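Local atomic coordinates of GDSL-esterase (Pseudoalteromonas sp., PDB entry 3HP4), a protein that acts as an esterase of the GDSL (SGNH) hydrolase family, possibly acting on lysophospholipids, and is covalently inhibited here by monoethylphosphonate. Residues N3-L8 with I39-A44; A14-Q19 with S45-T50; V70-G75 with T90-L95; M109-P114 with S127-I132; F143-I148 with P168-E173. All blocks are in the same frame, centred on the assembly; numbering follows the deposited sequence. Where two conformers were deposited one is given.

How the contacts relate
From the N terminus, contact 1 pairs strand 3-9 with strand 39-43, closing the loop that holds helix 24-34. Contact 2 crosses it, because residues 14-19 lie between the two strands and residues 45-50 follow the second; it joins the loops at their ends. The other three contacts follow in series, and none nests inside another. Contact 3 packs helix 85-101 on strand 69-73, which lies beside strand 3-9. Contact 4 folds the end of strand 105-109 against helix 119-136 and touches contact 3 through Phe129. Contact 5 seats the loop after strand 139-141 on helix 166-183, and its Phe143 meets the 109-114 segment.

Contact 1: residues N3-L8 with I39-A44; sequences NTILIL and IVLINA
Ile42 and Thr4 meet by their methyls: Ile42 CD1 rests 3.6 Å from Thr4 CG2. A few atoms along, Ile42 CG2 and Ala44 CB form the two sides of a shallow hollow, and Leu6 CD1 fills it, 3.8 Å from Ala44 CB. Leu6 reaches this spot because its CG lies opposite the backbone N (chi1 -179°), which lets one methyl lean over the neighbouring strand. Helix 51-65 closes over this face, Leu61 touching Leu6 and Ala44, and Tyr65 touching Ile42; Ala44, being small, leaves the hollow into which Leu6 CD1 fits. The two strands run parallel, with axes 4.7 Å apart and 25° between them, and are joined by five backbone hydrogen bonds, among them Ile5 N to Val40 O at 2.8 Å. Strand 3-9, helix 24-34 and strand 39-43 make a beta-alpha-beta crossover, and 39-43 is one of the two outermost strands of the five-stranded parallel sheet of this SGNH hydrolase. On the other face, Ile5 CD1 fits into a notch between Ile39 CG2, 3.8 Å away, and Leu41 CD2, 4.0 Å away, while the same Leu41 methyl also lies against Ile5 CB. Ile5 and Leu41 run side by side, and branched aliphatic chains of this kind fill the space beneath helices 24-34 and 166-183 without leaving polar atoms to satisfy. Toward the end of the strand Asn43 OD1 passes 4.0 Å from Ile7 CB, but its amide is engaged elsewhere, OD1 with Ser45 OG and ND2 with Ser13 O.

Contact 2: residues A14-Q19 with S45-T50; sequences AAYGLQ and SISGET
Ala14 and Ser45 pass each other with their CA atoms 5.2 Å apart, after which each segment makes a type II beta turn, from Ala15 to Leu18 and from Ile46 to Glu49. Both loops lie at the C-terminal ends of parallel strands, where hydrolases of the SGNH family, with their three-layer alpha/beta/alpha fold, carry the active site. The third turn positions are Gly17 and Gly48, whose positive phi angles suit glycine. Gly48 N donates a hydrogen bond to the phosphonate oxygen O1P on the modified serine at position 11, an arrangement consistent with an oxyanion hole.

No hydrogen bond passes directly between the segments, so small side chains do the work. Ala14 CB lies 3.9 Å from Ser45 CB, and the two small side chains let the backbones pass this closely. The same Ala14 methyl also lies 3.8 Å from Ser47 OG. With CG opposite its backbone N (chi1 -180°), the Tyr16 ring is turned so that Ser47 OG meets it at the edge, in the ring plane, 3.5 Å from Tyr16 CD1; the ring also stacks with His161. A water sits 2.8 Å from Ser47 OG and gives a weak, long bond of 3.4 Å to Ala14 O.

Contact 3: residues V70-G75 with T90-L95; sequences VLIELG and TNLTAL
Apolar packing alone joins Ile72 and Leu74 to Leu92 and Leu95; no hydrogen bond passes between strand and helix here. Leu92 and Leu95 stand one helical turn apart, so both can be turned to the sheet. The methyl CD2 of Leu92 settles between Ile72 of the strand and Leu74 just beyond it, 4.1 Å from Leu74 CB and 4.2 Å from Ile72 CG2. Although the CB of Leu92 leaves along the flank of the helix, its CG lies opposite the carbonyl carbon (chi1 -66°), and this turn brings the branched end over the sheet. The CB of Leu95 points toward the 70-75 segment: it is 4.1 Å from Ile72 CD1, and Leu95 CD1 is 3.9 Å from Leu74 CD1, the two leucine chains crossing at about a right angle. All four residues are buried, and branched aliphatic chains suit such a place because they interlock without needing polar partners.

Polar bonding is left to what flanks this core. Glu73, whose CB points away from the helix, has OE1 hydrogen-bonded to Ser13 OG and Asp10 N. Backbone geometry adds its own demand at Gly75, where phi is 125° and a side chain would collide with the carbonyl oxygen of Leu74. This glycine precedes a helix and opens the Gly-x-Asn-Asp sequence of SGNH hydrolases, and the strand with helix 85-101 packed on it is one beta-alpha unit of their three-layer alpha/beta/alpha fold.

Contact 4: residues M109-P114 with S127-I132; sequences MEIYIP and SSFTQI
Met109 O approaches the Phe129 ring obliquely, 3.5 Å from CD1, as the chain leaves the end of its strand. The Met109 side chain points away from the helix, where its flexible thioether packs on Phe144. At Glu110 the backbone itself does the touching: its carbonyl carbon lies over one face of the ring, and its CA is 4.0 Å from Phe129 CG. Ile111 N follows over the same face, 3.6 Å above the ring plane and offset toward the rim. The Ile111 side chain then crosses the end of the ring obliquely, bringing CG1 to 3.6 Å from Phe129 CZ. Phe129 CG lies opposite its carbonyl carbon (chi1 -62°), which swings the flat ring off the helix against this extended stretch of chain. With an alanine here, the peptide of Glu110 and Ile111 would probably lose the surface it lies on, leaving a gap beside Ile111 CG1. Phe129 also meets Phe125 edge to face within helix 119-136, and touches Leu92 of helix 85-101 and Leu140 of strand 139-141, while the backbone of Met109 is bonded to Ile72 and that of Glu110 to Met141.

Contact 5: residues F143-I148 with P168-E173; sequences FFMLDI and PLIRDE
Phe144 and Ile170 bring their CA atoms within 6.2 Å, where a type I beta turn from Phe143 to Leu146 lies against residues 168-173 of helix 166-183. Ile170 CG2 sits over one face of the Phe144 ring as a CH-pi contact, 3.7 Å from the ring centroid and 16° off the normal. The ring is put there by an unusual rotamer, with CG in the crowded position between the backbone N and the carbonyl carbon (chi1 60°). Trp24 of helix 24-34 meets the Phe144 ring edge to face, and Leu12 touches it too, so a flat, broad group suits the spot. Replacing Phe144 by an alanine is likely to leave a gap above Ile170 CG2 and deprive Trp24 of its aromatic partner. The contact ties the loop after strand 139-141, the last of the parallel sheet, to the C-terminal helix 166-183, which belongs to one helix layer of the SGNH alpha/beta/alpha fold. Ile148 extends the apolar surface: its CD1 touches Leu169 CB at 3.9 Å, and its CG1 lies 4.1 Å from Ile170 CG1, the two isoleucines crossing at about a right angle. At the polar edge a water takes over: it donates to Phe143 O (2.9 Å) and, in the given one of two Glu173 conformers, to Glu173 OE1, and accepts from Asp147 N.

Contact 1: residues N3-L8 with I39-A44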
# COMPACT_ATOMS: atom_id res chain seq x y z
N ASN A 3 -0.01 0.04 -18.28
CA ASN A 3 -0.01 0.49 -16.95
C ASN A 3 -0.18 -0.72 -16.11
O ASN A 3 -1.29 -0.99 -15.64
CB ASN A 3 -1.13 1.48 -16.73
CG ASN A 3 -0.82 2.83 -17.37
OD1 ASN A 3 0.13 3.51 -16.97
ND2 ASN A 3 -1.59 3.19 -18.33
N THR A 4 0.92 -1.39 -15.86
CA THR A 4 0.91 -2.59 -15.03
C THR A 4 1.48 -2.20 -13.66
O THR A 4 2.69 -1.84 -13.55
CB THR A 4 1.76 -3.64 -15.69
OG1 THR A 4 1.18 -3.98 -16.96
CG2 THR A 4 1.84 -4.88 -14.80
N ILE A 5 0.67 -2.37 -12.65
CA ILE A 5 1.01 -1.86 -11.30
C ILE A 5 1.19 -3.04 -10.36
O ILE A 5 0.24 -3.78 -10.12
CB ILE A 5 -0.13 -0.95 -10.75
CG1 ILE A 5 -0.44 0.15 -11.72
CG2 ILE A 5 0.36 -0.36 -9.40
CD1 ILE A 5 -1.65 1.06 -11.27
N LEU A 6 2.39 -3.19 -9.83
CA LEU A 6 2.66 -4.17 -8.77
C LEU A 6 2.26 -3.58 -7.44
O LEU A 6 2.81 -2.52 -7.05
CB LEU A 6 4.16 -4.51 -8.80
CG LEU A 6 4.60 -5.54 -7.76
CD1 LEU A 6 4.10 -6.93 -8.16
CD2 LEU A 6 6.13 -5.57 -7.65
N ILE A 7 1.34 -4.21 -6.74
CA ILE A 7 0.82 -3.75 -5.43
C ILE A 7 1.64 -4.48 -4.37
O ILE A 7 1.48 -5.71 -4.21
CB ILE A 7 -0.72 -4.09 -5.28
CG1 ILE A 7 -1.54 -3.56 -6.45
CG2 ILE A 7 -1.31 -3.55 -3.94
CD1 ILE A 7 -1.56 -2.01 -6.53
N LEU A 8 2.51 -3.77 -3.68
CA LEU A 8 3.38 -4.38 -2.67
C LEU A 8 2.82 -3.95 -1.32
O LEU A 8 3.24 -2.96 -0.74
CB LEU A 8 4.81 -3.92 -2.90
CG LEU A 8 5.89 -4.68 -2.14
CD1 LEU A 8 6.11 -6.07 -2.80
CD2 LEU A 8 7.18 -3.85 -2.15
N ILE A 39 -5.28 -0.61 -17.30
CA ILE A 39 -4.52 -0.84 -16.07
C ILE A 39 -4.66 -2.30 -15.66
O ILE A 39 -5.73 -2.89 -15.64
CB ILE A 39 -5.05 0.07 -14.97
CG1 ILE A 39 -4.80 1.54 -15.37
CG2 ILE A 39 -4.32 -0.21 -13.64
CD1 ILE A 39 -5.51 2.60 -14.47
N VAL A 40 -3.51 -2.91 -15.31
CA VAL A 40 -3.50 -4.29 -14.77
C VAL A 40 -2.83 -4.23 -13.42
O VAL A 40 -1.70 -3.76 -13.30
CB VAL A 40 -2.75 -5.21 -15.72
CG1 VAL A 40 -2.63 -6.58 -15.06
CG2 VAL A 40 -3.49 -5.30 -17.05
N LEU A 41 -3.51 -4.74 -12.41
CA LEU A 41 -2.95 -4.83 -11.05
C LEU A 41 -2.36 -6.20 -10.81
O LEU A 41 -2.98 -7.21 -11.15
CB LEU A 41 -4.04 -4.57 -10.02
CG LEU A 41 -4.81 -3.26 -10.25
CD1 LEU A 41 -5.85 -3.13 -9.12
CD2 LEU A 41 -3.91 -2.07 -10.24
N ILE A 42 -1.17 -6.24 -10.23
CA ILE A 42 -0.56 -7.53 -9.82
C ILE A 42 -0.45 -7.45 -8.32
O ILE A 42 0.31 -6.62 -7.79
CB ILE A 42 0.83 -7.74 -10.45
CG1 ILE A 42 0.76 -7.69 -11.98
CG2 ILE A 42 1.45 -9.06 -9.91
CD1 ILE A 42 2.19 -7.69 -12.62
N ASN A 43 -1.19 -8.26 -7.61
CA ASN A 43 -1.18 -8.18 -6.15
C ASN A 43 -0.05 -9.04 -5.58
O ASN A 43 -0.02 -10.24 -5.76
CB ASN A 43 -2.51 -8.65 -5.58
CG ASN A 43 -2.72 -8.12 -4.17
OD1 ASN A 43 -1.80 -7.51 -3.60
ND2 ASN A 43 -3.90 -8.31 -3.62
N ALA A 44 0.94 -8.42 -4.96
CA ALA A 44 2.01 -9.09 -4.27
C ALA A 44 1.94 -8.83 -2.80
O ALA A 44 2.96 -8.86 -2.12
CB ALA A 44 3.40 -8.67 -4.88

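Contact 2: residues A14-Q19 with S45-T50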
# COMPACT_ATOMS: atom_id res chain seq x y z
N ALA A 14 -4.22 -7.60 0.97
CA ALA A 14 -4.27 -9.06 0.73
C ALA A 14 -5.61 -9.72 1.13
O ALA A 14 -5.64 -10.96 1.33
CB ALA A 14 -3.14 -9.72 1.51
N ALA A 15 -6.69 -8.97 1.31
CA ALA A 15 -7.99 -9.65 1.60
C ALA A 15 -7.95 -10.57 2.84
O ALA A 15 -8.54 -11.65 2.86
CB ALA A 15 -8.46 -10.43 0.38
N TYR A 16 -7.27 -10.13 3.88
CA TYR A 16 -7.21 -10.88 5.13
C TYR A 16 -8.60 -11.17 5.70
O TYR A 16 -9.42 -10.26 5.86
CB TYR A 16 -6.40 -10.05 6.12
CG TYR A 16 -6.27 -10.72 7.45
CD1 TYR A 16 -5.11 -11.44 7.77
CD2 TYR A 16 -7.30 -10.65 8.40
CE1 TYR A 16 -5.00 -12.06 9.01
CE2 TYR A 16 -7.19 -11.27 9.63
CZ TYR A 16 -6.04 -11.98 9.92
OH TYR A 16 -5.91 -12.58 11.15
N GLY A 17 -8.89 -12.42 6.02
CA GLY A 17 -10.21 -12.73 6.58
C GLY A 17 -11.36 -12.73 5.58
O GLY A 17 -12.54 -12.88 5.97
N LEU A 18 -11.05 -12.61 4.30
CA LEU A 18 -12.05 -12.55 3.24
C LEU A 18 -11.61 -13.50 2.16
O LEU A 18 -10.51 -14.04 2.22
CB LEU A 18 -12.06 -11.15 2.61
CG LEU A 18 -12.25 -10.02 3.61
CD1 LEU A 18 -12.12 -8.72 2.91
CD2 LEU A 18 -13.63 -10.16 4.25
N GLN A 19 -12.46 -13.71 1.16
CA GLN A 19 -12.02 -14.43 -0.05
C GLN A 19 -11.25 -13.43 -0.92
O GLN A 19 -11.54 -12.23 -0.90
CB GLN A 19 -13.20 -15.01 -0.83
CG GLN A 19 -14.28 -15.71 0.03
CD GLN A 19 -13.76 -16.89 0.84
OE1 GLN A 19 -13.89 -18.05 0.43
NE2 GLN A 19 -13.21 -16.61 2.02
N SER A 45 0.76 -8.58 -2.28
CA SER A 45 0.60 -8.28 -0.84
C SER A 45 0.64 -9.56 -0.02
O SER A 45 0.15 -10.60 -0.47
CB SER A 45 -0.74 -7.58 -0.66
OG SER A 45 -0.75 -6.36 -1.37
N ILE A 46 1.17 -9.47 1.19
CA ILE A 46 1.21 -10.62 2.09
C ILE A 46 0.83 -10.14 3.49
O ILE A 46 1.37 -9.12 3.96
CB ILE A 46 2.65 -11.19 2.14
CG1 ILE A 46 3.03 -11.74 0.78
CG2 ILE A 46 2.81 -12.23 3.29
CD1 ILE A 46 4.42 -12.44 0.77
N SER A 47 -0.14 -10.79 4.13
CA SER A 47 -0.49 -10.44 5.48
C SER A 47 0.70 -10.53 6.42
O SER A 47 1.47 -11.48 6.40
CB SER A 47 -1.67 -11.28 5.96
OG SER A 47 -2.82 -10.90 5.16
N GLY A 48 0.83 -9.50 7.24
CA GLY A 48 1.91 -9.41 8.20
C GLY A 48 3.21 -8.89 7.61
O GLY A 48 4.20 -8.77 8.32
N GLU A 49 3.24 -8.53 6.33
CA GLU A 49 4.50 -8.08 5.72
C GLU A 49 5.01 -6.79 6.35
O GLU A 49 4.23 -5.91 6.69
CB GLU A 49 4.33 -7.89 4.21
CG GLU A 49 5.63 -7.69 3.48
CD GLU A 49 6.62 -8.79 3.72
OE1 GLU A 49 7.19 -8.90 4.81
OE2 GLU A 49 6.87 -9.60 2.81
N THR A 50 6.33 -6.70 6.49
CA THR A 50 7.00 -5.52 7.01
C THR A 50 7.82 -4.91 5.87
O THR A 50 8.06 -5.52 4.82
CB THR A 50 7.96 -5.89 8.15
OG1 THR A 50 8.93 -6.82 7.63
CG2 THR A 50 7.18 -6.49 9.32
O HOH W 1 -4.09 -12.84 3.67

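Contact 3: residues V70-G75 with T90-L95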
# COMPACT_ATOMS: atom_id res chain seq x y z
N VAL A 70 5.02 0.61 -9.46
CA VAL A 70 5.00 -0.12 -8.16
C VAL A 70 4.30 0.75 -7.16
O VAL A 70 4.66 1.94 -7.03
CB VAL A 70 6.44 -0.45 -7.70
CG1 VAL A 70 6.41 -1.04 -6.30
CG2 VAL A 70 7.15 -1.46 -8.65
N LEU A 71 3.34 0.19 -6.47
CA LEU A 71 2.58 0.92 -5.42
C LEU A 71 2.83 0.22 -4.11
O LEU A 71 2.42 -0.93 -3.92
CB LEU A 71 1.09 0.85 -5.82
CG LEU A 71 0.11 1.81 -5.12
CD1 LEU A 71 -1.26 1.83 -5.84
CD2 LEU A 71 -0.07 1.39 -3.67
N ILE A 72 3.56 0.91 -3.22
CA ILE A 72 3.93 0.38 -1.91
C ILE A 72 2.90 0.75 -0.87
O ILE A 72 2.55 1.93 -0.73
CB ILE A 72 5.31 0.93 -1.55
CG1 ILE A 72 6.34 0.44 -2.54
CG2 ILE A 72 5.68 0.50 -0.11
CD1 ILE A 72 7.65 1.27 -2.48
N GLU A 73 2.35 -0.25 -0.16
CA GLU A 73 1.45 -0.01 0.98
C GLU A 73 1.99 -0.85 2.12
O GLU A 73 1.52 -1.97 2.39
CB GLU A 73 0.03 -0.41 0.57
CG GLU A 73 -1.01 -0.31 1.69
CD GLU A 73 -1.15 -1.58 2.50
OE1 GLU A 73 -1.44 -2.68 1.93
OE2 GLU A 73 -1.06 -1.50 3.78
N LEU A 74 3.03 -0.32 2.78
CA LEU A 74 3.77 -1.04 3.81
C LEU A 74 4.19 -0.12 4.90
O LEU A 74 4.37 1.10 4.73
CB LEU A 74 5.04 -1.66 3.22
CG LEU A 74 4.81 -2.81 2.24
CD1 LEU A 74 6.16 -3.20 1.61
CD2 LEU A 74 4.19 -4.04 2.92
N GLY A 75 4.38 -0.72 6.06
CA GLY A 75 4.92 -0.02 7.24
C GLY A 75 3.99 -0.16 8.40
O GLY A 75 4.45 -0.07 9.55
N THR A 90 14.81 3.58 6.07
CA THR A 90 15.88 3.01 5.26
C THR A 90 15.33 1.91 4.37
O THR A 90 15.64 1.83 3.16
CB THR A 90 16.99 2.48 6.20
OG1 THR A 90 17.53 3.63 6.86
CG2 THR A 90 18.08 1.74 5.42
N ASN A 91 14.54 1.02 4.92
CA ASN A 91 13.99 -0.08 4.18
C ASN A 91 13.07 0.38 3.07
O ASN A 91 13.20 -0.09 1.92
CB ASN A 91 13.18 -1.06 5.06
CG ASN A 91 14.01 -1.84 6.03
OD1 ASN A 91 15.22 -1.97 5.88
ND2 ASN A 91 13.35 -2.30 7.04
N LEU A 92 12.13 1.30 3.36
CA LEU A 92 11.22 1.79 2.35
C LEU A 92 11.94 2.58 1.28
O LEU A 92 11.58 2.49 0.10
CB LEU A 92 10.13 2.63 3.01
CG LEU A 92 9.16 1.90 3.94
CD1 LEU A 92 8.29 2.94 4.64
CD2 LEU A 92 8.26 0.91 3.21
N THR A 93 12.96 3.35 1.63
CA THR A 93 13.73 4.09 0.63
C THR A 93 14.39 3.11 -0.31
O THR A 93 14.41 3.33 -1.53
CB THR A 93 14.75 4.96 1.33
OG1 THR A 93 14.05 5.89 2.15
CG2 THR A 93 15.58 5.75 0.33
N ALA A 94 14.95 2.03 0.21
CA ALA A 94 15.59 1.03 -0.66
C ALA A 94 14.56 0.37 -1.53
O ALA A 94 14.87 0.06 -2.71
CB ALA A 94 16.33 0.01 0.22
N LEU A 95 13.34 0.09 -1.06
CA LEU A 95 12.29 -0.46 -1.89
C LEU A 95 11.99 0.47 -3.02
O LEU A 95 11.84 0.02 -4.19
CB LEU A 95 10.95 -0.74 -1.13
CG LEU A 95 10.91 -1.86 -0.11
CD1 LEU A 95 9.69 -1.83 0.79
CD2 LEU A 95 11.00 -3.19 -0.89

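Contact 4: residues M109-P114 with S127-I132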
# COMPACT_ATOMS: atom_id res chain seq x y z
N MET A 109 2.20 4.75 -0.26
CA MET A 109 1.04 5.18 0.53
C MET A 109 1.45 5.65 1.91
O MET A 109 2.20 4.96 2.63
CB MET A 109 0.05 4.03 0.65
CG MET A 109 -1.28 4.48 1.26
SD MET A 109 -2.56 3.24 1.12
CE MET A 109 -2.85 3.37 -0.65
N GLU A 110 0.98 6.81 2.31
CA GLU A 110 1.07 7.34 3.69
C GLU A 110 0.37 6.33 4.62
O GLU A 110 -0.74 5.88 4.25
CB GLU A 110 0.42 8.75 3.74
CG GLU A 110 0.79 9.48 5.00
CD GLU A 110 0.39 10.87 4.90
OE1 GLU A 110 -0.77 11.11 4.36
OE2 GLU A 110 1.21 11.69 5.28
N ILE A 111 0.93 5.98 5.76
CA ILE A 111 0.28 5.04 6.69
C ILE A 111 0.12 5.78 8.01
O ILE A 111 1.00 6.59 8.39
CB ILE A 111 1.11 3.79 6.87
CG1 ILE A 111 1.51 3.12 5.57
CG2 ILE A 111 0.37 2.77 7.78
CD1 ILE A 111 0.31 2.57 4.67
N TYR A 112 -0.99 5.55 8.72
CA TYR A 112 -1.24 6.05 10.07
C TYR A 112 -1.46 4.87 10.98
O TYR A 112 -1.96 3.83 10.54
CB TYR A 112 -2.52 6.95 10.10
CG TYR A 112 -2.36 8.29 9.36
CD1 TYR A 112 -2.34 9.52 10.05
CD2 TYR A 112 -2.28 8.34 8.00
CE1 TYR A 112 -2.20 10.70 9.28
CE2 TYR A 112 -2.16 9.54 7.30
CZ TYR A 112 -2.11 10.66 7.95
OH TYR A 112 -1.93 11.84 7.12
N ILE A 113 -0.99 5.04 12.21
CA ILE A 113 -1.11 3.98 13.24
C ILE A 113 -1.66 4.56 14.50
O ILE A 113 -1.42 5.72 14.82
CB ILE A 113 0.28 3.30 13.54
CG1 ILE A 113 1.33 4.37 13.90
CG2 ILE A 113 0.65 2.37 12.39
CD1 ILE A 113 2.68 3.86 14.50
N PRO A 114 -2.32 3.71 15.31
CA PRO A 114 -2.73 4.18 16.65
C PRO A 114 -1.54 4.47 17.54
O PRO A 114 -0.45 3.93 17.32
CB PRO A 114 -3.55 3.03 17.22
CG PRO A 114 -3.01 1.83 16.50
CD PRO A 114 -2.58 2.28 15.09
N SER A 127 5.14 10.85 9.35
CA SER A 127 5.92 11.83 8.65
C SER A 127 7.05 11.21 7.87
O SER A 127 7.54 11.80 6.86
CB SER A 127 6.36 12.94 9.59
OG SER A 127 7.30 12.43 10.52
N SER A 128 7.49 10.00 8.23
CA SER A 128 8.58 9.42 7.49
C SER A 128 8.18 9.17 6.02
O SER A 128 9.06 9.23 5.15
CB SER A 128 9.08 8.11 8.13
OG SER A 128 8.14 7.07 7.93
N PHE A 129 6.91 8.93 5.72
CA PHE A 129 6.52 8.69 4.33
C PHE A 129 6.71 9.96 3.50
O PHE A 129 7.20 9.88 2.36
CB PHE A 129 5.08 8.18 4.24
CG PHE A 129 4.87 6.86 4.95
CD1 PHE A 129 5.21 5.66 4.33
CD2 PHE A 129 4.50 6.82 6.27
CE1 PHE A 129 5.10 4.47 5.01
CE2 PHE A 129 4.44 5.62 6.96
CZ PHE A 129 4.75 4.45 6.33
N THR A 130 6.40 11.12 4.07
CA THR A 130 6.63 12.39 3.36
C THR A 130 8.15 12.55 3.14
O THR A 130 8.58 12.97 2.05
CB THR A 130 6.15 13.52 4.17
OG1 THR A 130 4.72 13.31 4.35
CG2 THR A 130 6.34 14.85 3.47
N GLN A 131 8.97 12.27 4.12
CA GLN A 131 10.43 12.39 3.95
C GLN A 131 10.98 11.46 2.89
O GLN A 131 11.82 11.88 2.07
CB GLN A 131 11.10 12.12 5.31
CG GLN A 131 10.75 13.19 6.36
CD GLN A 131 11.01 12.73 7.73
OE1 GLN A 131 12.06 12.15 7.97
NE2 GLN A 131 10.10 13.05 8.64
N ILE A 132 10.45 10.23 2.78
CA ILE A 132 10.92 9.31 1.73
C ILE A 132 10.50 9.87 0.41
O ILE A 132 11.31 9.82 -0.56
CB ILE A 132 10.28 7.95 1.95
CG1 ILE A 132 10.80 7.31 3.24
CG2 ILE A 132 10.54 7.02 0.76
CD1 ILE A 132 9.87 6.23 3.79

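Contact 5: residues F143-I148 with P168-E173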
# COMPACT_ATOMS: atom_id res chain seq x y z
N PHE A 143 -3.83 7.59 2.67
CA PHE A 143 -4.12 6.26 3.32
C PHE A 143 -5.60 5.95 3.17
O PHE A 143 -6.45 6.66 3.71
CB PHE A 143 -3.75 6.37 4.76
CG PHE A 143 -3.74 5.06 5.54
CD1 PHE A 143 -3.40 3.88 4.92
CD2 PHE A 143 -4.00 5.06 6.90
CE1 PHE A 143 -3.34 2.69 5.67
CE2 PHE A 143 -3.92 3.84 7.62
CZ PHE A 143 -3.59 2.70 6.97
N PHE A 144 -5.93 4.84 2.52
CA PHE A 144 -7.33 4.51 2.30
C PHE A 144 -8.08 4.12 3.54
O PHE A 144 -9.31 4.12 3.51
CB PHE A 144 -7.51 3.44 1.19
CG PHE A 144 -6.83 2.10 1.43
CD1 PHE A 144 -7.28 1.23 2.42
CD2 PHE A 144 -5.78 1.71 0.60
CE1 PHE A 144 -6.64 -0.01 2.57
CE2 PHE A 144 -5.16 0.45 0.77
CZ PHE A 144 -5.62 -0.40 1.75
N MET A 145 -7.39 3.84 4.66
CA MET A 145 -8.08 3.46 5.89
C MET A 145 -8.65 4.63 6.67
O MET A 145 -9.42 4.43 7.59
CB MET A 145 -7.16 2.67 6.80
CG MET A 145 -6.88 1.26 6.25
SD MET A 145 -8.36 0.20 6.04
CE MET A 145 -8.99 0.06 7.73
N LEU A 146 -8.22 5.86 6.36
CA LEU A 146 -8.66 6.98 7.19
C LEU A 146 -10.16 7.14 7.30
O LEU A 146 -10.68 7.48 8.34
CB LEU A 146 -8.03 8.28 6.66
CG LEU A 146 -6.51 8.37 6.92
CD1 LEU A 146 -5.90 9.52 6.04
CD2 LEU A 146 -6.19 8.54 8.35
N ASP A 147 -10.84 6.92 6.19
CA ASP A 147 -12.30 7.06 6.12
C ASP A 147 -13.02 5.75 6.35
O ASP A 147 -14.26 5.69 6.15
CB ASP A 147 -12.70 7.59 4.73
CG ASP A 147 -12.21 8.99 4.48
OD1 ASP A 147 -11.70 9.62 5.42
OD2 ASP A 147 -12.31 9.45 3.33
N ILE A 148 -12.29 4.69 6.72
CA ILE A 148 -12.86 3.36 6.91
C ILE A 148 -12.81 2.99 8.39
O ILE A 148 -13.85 2.52 8.96
CB ILE A 148 -12.03 2.31 6.12
CG1 ILE A 148 -12.05 2.60 4.61
CG2 ILE A 148 -12.57 0.88 6.41
CD1 ILE A 148 -13.38 2.41 3.96
N PRO A 168 -15.55 -2.42 -1.42
CA PRO A 168 -15.96 -1.52 -2.53
C PRO A 168 -15.60 -0.05 -2.27
O PRO A 168 -15.28 0.69 -3.19
CB PRO A 168 -17.49 -1.69 -2.63
CG PRO A 168 -17.74 -2.98 -1.97
CD PRO A 168 -16.69 -3.22 -0.92
N LEU A 169 -15.64 0.35 -0.99
CA LEU A 169 -15.26 1.71 -0.65
C LEU A 169 -13.78 1.95 -0.89
O LEU A 169 -13.36 2.96 -1.44
CB LEU A 169 -15.66 2.03 0.81
CG LEU A 169 -17.17 2.01 1.03
CD1 LEU A 169 -17.43 1.94 2.52
CD2 LEU A 169 -17.75 3.31 0.46
N ILE A 170 -12.95 1.01 -0.46
CA ILE A 170 -11.51 1.12 -0.69
C ILE A 170 -11.23 1.07 -2.22
O ILE A 170 -10.40 1.85 -2.69
CB ILE A 170 -10.74 0.02 0.02
CG1 ILE A 170 -10.91 0.18 1.55
CG2 ILE A 170 -9.25 0.06 -0.34
CD1 ILE A 170 -10.42 -1.03 2.32
N ARG A 171 -11.93 0.21 -2.97
CA ARG A 171 -11.77 0.15 -4.42
C ARG A 171 -11.97 1.54 -4.98
O ARG A 171 -11.16 1.97 -5.82
CB ARG A 171 -12.86 -0.76 -4.98
CG ARG A 171 -12.95 -0.69 -6.52
CD ARG A 171 -14.30 -1.27 -7.03
NE ARG A 171 -15.39 -0.41 -6.58
CZ ARG A 171 -16.63 -0.81 -6.35
NH1 ARG A 171 -16.97 -2.08 -6.54
NH2 ARG A 171 -17.48 0.08 -5.85
N ASP A 172 -13.01 2.24 -4.56
CA ASP A 172 -13.27 3.53 -5.18
C ASP A 172 -12.23 4.58 -4.79
O ASP A 172 -11.81 5.42 -5.61
CB ASP A 172 -14.67 3.99 -4.90
CG ASP A 172 -15.70 3.11 -5.62
OD1 ASP A 172 -15.35 2.49 -6.64
OD2 ASP A 172 -16.86 3.05 -5.17
N GLU A 173 -11.71 4.55 -3.55
CA GLU A 173 -10.63 5.47 -3.18
C GLU A 173 -9.35 5.17 -3.94
O GLU A 173 -8.55 6.05 -4.27
CB GLU A 173 -10.34 5.42 -1.66
CG GLU A 173 -11.45 5.94 -0.81
CD GLU A 173 -11.12 5.92 0.67
OE1 GLU A 173 -9.99 6.39 1.04
OE2 GLU A 173 -12.02 5.43 1.43
O HOH W 2 -9.21 7.44 3.55